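Local coordinates for hypothetical protein Atu2299 (Agrobacterium tumefaciens, PDB 2HLY) that is of unknown function but belongs to a family grouped with the papain-like cysteine peptidases, whose fold it probably shares, at residues 100-103 with 104-108; 43-46 with 47-51. One frame throughout, in Å; residues are numbered along the deposited sequence.

Interaction 1: 100-103 with 104-108; sequences DFMA and PAFSE
Phe106 lays its ring over the backbone of Ala103, a CH-pi contact in the turns that follow strand 97-100. Ala103 CA stands 3.6 Å from the centroid of the Phe106 ring. Its offset from the ring normal is just 8°, which places it over the middle of the face. The first torsion of Phe106 (chi1 -73°) sets CG anti to the carbonyl carbon and beside the backbone N, turning the ring back over the preceding residues. Near the rim, CE2 of Phe106 meets Ala103 CB at 3.9 Å. On another part of the rim, CE1 of Phe106 lies 3.9 Å from Met102 CG, where the extended methionine chain passes at about a right angle. The same CG also reaches Ala105 CB at 4.1 Å.

Asp100 approaches the ring edge, with OD2 3.4 Å from Phe106 CZ. Carboxylate and ring planes stand 89° apart, close to perpendicular. The other oxygen, OD1, accepts from Met102 N at 3.0 Å, making an Asx turn within the type I beta turn Asp100 to Ala103. Two backbone bonds continue the winding: Ala105 N to Met102 O at 2.8 Å, and Phe106 N to Ala103 O at 3.0 Å.

OD2 of Asp100 also accepts a hydrogen bond from His89 NE2, a His-Asp pairing consistent with the papain-like relationship. Phe72 meets the Phe106 ring as well. With OD1 tied to the turn and OD2 bonded to His89, the carboxylate is restrained at both oxygens, so this buried loop probably helps set the position of the imidazole.

Interaction 2: 43-46 with 47-51; sequences AFIL and QQHYK
Ile45 O receives the shortest hydrogen bond of this contact, from His49 N at 2.8 Å, in the last turns of alpha-helix 31-50. The N-H...O angle of 155° fits a regular i to i+4 bond. The His49 ring turns its edge to the same oxygen, with CD2 3.6 Å from Ile45 O, while Ile45 CG2 touches that carbon, the two side chains crossing at a slant. The polar end of His49 is held elsewhere: NE2 bonds to Ala170 O, joining this helix to helix 160-172.

The bonds Gln47 N to Ala43 O and Gln48 N to Phe44 O, each 2.9 Å, repeat the pattern on neighbouring residues. Tyr50 N to Leu46 O has the same length but bends more, to 142°, just before Lys51 adopts positive phi and leaves the helix.

One turn on from Phe44, Gln48 bends at its second torsion (chi2 -66°) and runs obliquely across the phenyl ring. Its CG makes a CH-pi contact 3.9 Å from the Phe44 centroid, displaced toward the rim. Gln47 keeps an extended chain, and its OE1 lies near the edge of that ring, with the amide nearly perpendicular to it; NE2 bonds to Ala54 O on strand 54-58. Tyr50 leans against Leu46, where CD2 of the leucine meets CD2 of the tyrosine at 3.8 Å.

Along the chain interaction 2 comes first, near the C-terminal end of helix 31-50, and interaction 1 follows in the loop between strands 97-100 and 120-123. Their centres are 20 Å apart, yet they touch: Phe101 CZ packs on Leu46 CD1 at 4.0 Å. Helix 31-50 serves both, since Met102 rests on Ala34, Ser35 and Phe38 closer to its start. Helix 10-24 is a second common neighbour, with Ile16 touched by Phe101 and by Ile45. Interaction 2 also meets strand 54-58, an outermost strand of the four-stranded antiparallel sheet that includes 97-100. Through Phe101 on Leu46 the loop after strand 97-100 packs on helix 31-50, consistent with the helix-against-sheet packing of papain-like folds.

Interaction 1: 100-103 with 104-108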
loop_
_atom_site.group_PDB
_atom_site.type_symbol
_atom_site.label_atom_id
_atom_site.label_comp_id
_atom_site.label_asym_id
_atom_site.label_seq_id
_atom_site.Cartn_x
_atom_site.Cartn_y
_atom_site.Cartn_z
ATOM N N ASP A 100 1.482 4.313 2.910
ATOM C CA ASP A 100 0.815 3.015 2.920
ATOM C C ASP A 100 -0.266 3.067 1.854
ATOM O O ASP A 100 -1.363 3.588 2.087
ATOM C CB ASP A 100 0.237 2.699 4.306
ATOM C CG ASP A 100 -0.191 1.259 4.435
ATOM O OD1 ASP A 100 -0.550 0.650 3.396
ATOM O OD2 ASP A 100 -0.144 0.727 5.574
ATOM N N PHE A 101 0.050 2.544 0.675
ATOM C CA PHE A 101 -0.916 2.589 -0.430
ATOM C C PHE A 101 -2.138 1.701 -0.203
ATOM O O PHE A 101 -3.103 1.816 -0.953
ATOM C CB PHE A 101 -0.249 2.209 -1.757
ATOM C CG PHE A 101 0.724 3.225 -2.240
ATOM C CD1 PHE A 101 0.270 4.410 -2.794
ATOM C CD2 PHE A 101 2.098 2.985 -2.178
ATOM C CE1 PHE A 101 1.186 5.373 -3.254
ATOM C CE2 PHE A 101 3.012 3.944 -2.644
ATOM C CZ PHE A 101 2.548 5.124 -3.199
ATOM N N MET A 102 -2.088 0.816 0.802
ATOM C CA MET A 102 -3.225 -0.042 1.106
ATOM C C MET A 102 -4.288 0.692 1.922
ATOM O O MET A 102 -5.386 0.178 2.091
ATOM C CB MET A 102 -2.778 -1.296 1.880
ATOM C CG MET A 102 -3.864 -2.353 1.979
ATOM S SD MET A 102 -3.175 -3.802 2.774
ATOM C CE MET A 102 -4.691 -4.681 3.235
ATOM N N ALA A 103 -3.955 1.873 2.456
ATOM C CA ALA A 103 -4.833 2.492 3.448
ATOM C C ALA A 103 -6.308 2.611 3.017
ATOM O O ALA A 103 -7.209 2.401 3.851
ATOM C CB ALA A 103 -4.270 3.850 3.934
ATOM N N PRO A 104 -6.580 2.969 1.738
ATOM C CA PRO A 104 -8.010 3.039 1.336
ATOM C C PRO A 104 -8.777 1.711 1.480
ATOM O O PRO A 104 -10.020 1.724 1.503
ATOM C CB PRO A 104 -7.944 3.506 -0.133
ATOM C CG PRO A 104 -6.610 4.250 -0.222
ATOM C CD PRO A 104 -5.690 3.405 0.642
ATOM N N ALA A 105 -8.058 0.597 1.576
ATOM C CA ALA A 105 -8.661 -0.721 1.718
ATOM C C ALA A 105 -8.845 -1.135 3.176
ATOM O O ALA A 105 -9.322 -2.244 3.447
ATOM C CB ALA A 105 -7.825 -1.761 0.975
ATOM N N PHE A 106 -8.456 -0.273 4.115
ATOM C CA PHE A 106 -8.517 -0.637 5.536
ATOM C C PHE A 106 -9.942 -0.803 6.069
ATOM O O PHE A 106 -10.129 -1.287 7.186
ATOM C CB PHE A 106 -7.767 0.369 6.403
ATOM C CG PHE A 106 -6.256 0.298 6.294
ATOM C CD1 PHE A 106 -5.604 -0.762 5.654
ATOM C CD2 PHE A 106 -5.483 1.294 6.878
ATOM C CE1 PHE A 106 -4.201 -0.798 5.592
ATOM C CE2 PHE A 106 -4.083 1.251 6.825
ATOM C CZ PHE A 106 -3.453 0.216 6.177
ATOM N N SER A 107 -10.944 -0.394 5.297
ATOM C CA SER A 107 -12.336 -0.641 5.700
ATOM C C SER A 107 -12.673 -2.133 5.725
ATOM O O SER A 107 -13.531 -2.568 6.497
ATOM C CB SER A 107 -13.291 0.086 4.773
ATOM O OG SER A 107 -12.845 1.417 4.580
ATOM N N GLU A 108 -12.022 -2.909 4.868
ATOM C CA GLU A 108 -12.293 -4.338 4.775
ATOM C C GLU A 108 -11.644 -5.037 5.949
ATOM O O GLU A 108 -10.481 -4.786 6.267
ATOM C CB GLU A 108 -11.737 -4.912 3.481
ATOM C CG GLU A 108 -12.200 -4.204 2.231
ATOM C CD GLU A 108 -11.691 -4.876 0.966
ATOM O OE1 GLU A 108 -11.746 -6.125 0.886
ATOM O OE2 GLU A 108 -11.240 -4.152 0.051
#

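Interaction 2: 43-46 with 47-51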
loop_
_atom_site.group_PDB
_atom_site.type_symbol
_atom_site.label_atom_id
_atom_site.label_comp_id
_atom_site.label_asym_id
_atom_site.label_seq_id
_atom_site.Cartn_x
_atom_site.Cartn_y
_atom_site.Cartn_z
ATOM N N ALA A 43 6.081 1.182 -4.454
ATOM C CA ALA A 43 7.499 1.529 -4.498
ATOM C C ALA A 43 8.018 1.573 -5.936
ATOM O O ALA A 43 8.751 2.491 -6.310
ATOM C CB ALA A 43 8.302 0.557 -3.663
ATOM N N PHE A 44 7.606 0.600 -6.745
ATOM C CA PHE A 44 8.058 0.548 -8.141
ATOM C C PHE A 44 7.567 1.771 -8.910
ATOM O O PHE A 44 8.323 2.411 -9.653
ATOM C CB PHE A 44 7.571 -0.738 -8.797
ATOM C CG PHE A 44 8.087 -0.939 -10.201
ATOM C CD1 PHE A 44 9.458 -0.916 -10.475
ATOM C CD2 PHE A 44 7.194 -1.182 -11.245
ATOM C CE1 PHE A 44 9.926 -1.105 -11.795
ATOM C CE2 PHE A 44 7.658 -1.371 -12.551
ATOM C CZ PHE A 44 9.011 -1.333 -12.819
ATOM N N ILE A 45 6.296 2.106 -8.722
ATOM C CA ILE A 45 5.734 3.270 -9.380
ATOM C C ILE A 45 6.465 4.545 -8.923
ATOM O O ILE A 45 6.795 5.418 -9.736
ATOM C CB ILE A 45 4.216 3.360 -9.122
ATOM C CG1 ILE A 45 3.514 2.225 -9.873
ATOM C CG2 ILE A 45 3.683 4.758 -9.494
ATOM C CD1 ILE A 45 2.012 2.008 -9.486
ATOM N N LEU A 46 6.755 4.649 -7.626
ATOM C CA LEU A 46 7.495 5.814 -7.149
ATOM C C LEU A 46 8.891 5.906 -7.760
ATOM O O LEU A 46 9.330 6.987 -8.150
ATOM C CB LEU A 46 7.589 5.814 -5.626
ATOM C CG LEU A 46 6.262 6.025 -4.903
ATOM C CD1 LEU A 46 6.497 5.847 -3.406
ATOM C CD2 LEU A 46 5.677 7.407 -5.209
ATOM N N GLN A 47 9.588 4.775 -7.808
ATOM C CA GLN A 47 10.909 4.727 -8.434
ATOM C C GLN A 47 10.838 5.186 -9.891
ATOM O O GLN A 47 11.641 6.015 -10.332
ATOM C CB GLN A 47 11.448 3.312 -8.381
ATOM C CG GLN A 47 11.892 2.911 -6.994
ATOM C CD GLN A 47 12.053 1.411 -6.869
ATOM O OE1 GLN A 47 12.141 0.690 -7.876
ATOM N NE2 GLN A 47 12.086 0.928 -5.639
ATOM N N GLN A 48 9.866 4.654 -10.625
ATOM C CA GLN A 48 9.781 4.860 -12.078
ATOM C C GLN A 48 9.250 6.228 -12.483
ATOM O O GLN A 48 9.702 6.793 -13.489
ATOM C CB GLN A 48 8.937 3.749 -12.729
ATOM C CG GLN A 48 9.594 2.384 -12.718
ATOM C CD GLN A 48 10.840 2.356 -13.581
ATOM O OE1 GLN A 48 10.851 2.905 -14.678
ATOM N NE2 GLN A 48 11.909 1.739 -13.072
ATOM N N HIS A 49 8.293 6.755 -11.718
ATOM C CA HIS A 49 7.638 8.032 -12.051
ATOM C C HIS A 49 8.098 9.258 -11.270
ATOM O O HIS A 49 7.926 10.390 -11.754
ATOM C CB HIS A 49 6.129 7.897 -11.894
ATOM C CG HIS A 49 5.497 7.050 -12.945
ATOM N ND1 HIS A 49 4.930 7.582 -14.082
ATOM C CD2 HIS A 49 5.354 5.708 -13.038
ATOM C CE1 HIS A 49 4.431 6.600 -14.816
ATOM N NE2 HIS A 49 4.683 5.454 -14.207
ATOM N N TYR A 50 8.647 9.043 -10.076
ATOM C CA TYR A 50 9.044 10.149 -9.184
ATOM C C TYR A 50 10.547 10.204 -8.932
ATOM O O TYR A 50 11.049 11.177 -8.347
ATOM C CB TYR A 50 8.292 10.064 -7.841
ATOM C CG TYR A 50 6.818 10.335 -7.967
ATOM C CD1 TYR A 50 6.297 11.590 -7.643
ATOM C CD2 TYR A 50 5.938 9.351 -8.429
ATOM C CE1 TYR A 50 4.937 11.868 -7.778
ATOM C CE2 TYR A 50 4.593 9.607 -8.552
ATOM C CZ TYR A 50 4.085 10.870 -8.222
ATOM O OH TYR A 50 2.737 11.115 -8.361
ATOM N N LYS A 51 11.261 9.163 -9.375
ATOM C CA LYS A 51 12.730 9.131 -9.345
ATOM C C LYS A 51 13.251 9.286 -7.936
ATOM O O LYS A 51 14.244 9.975 -7.697
ATOM C CB LYS A 51 13.335 10.223 -10.244
ATOM C CG LYS A 51 12.693 10.328 -11.610
ATOM C CD LYS A 51 12.869 9.064 -12.412
ATOM C CE LYS A 51 14.198 9.072 -13.159
ATOM N NZ LYS A 51 14.365 7.819 -13.935
#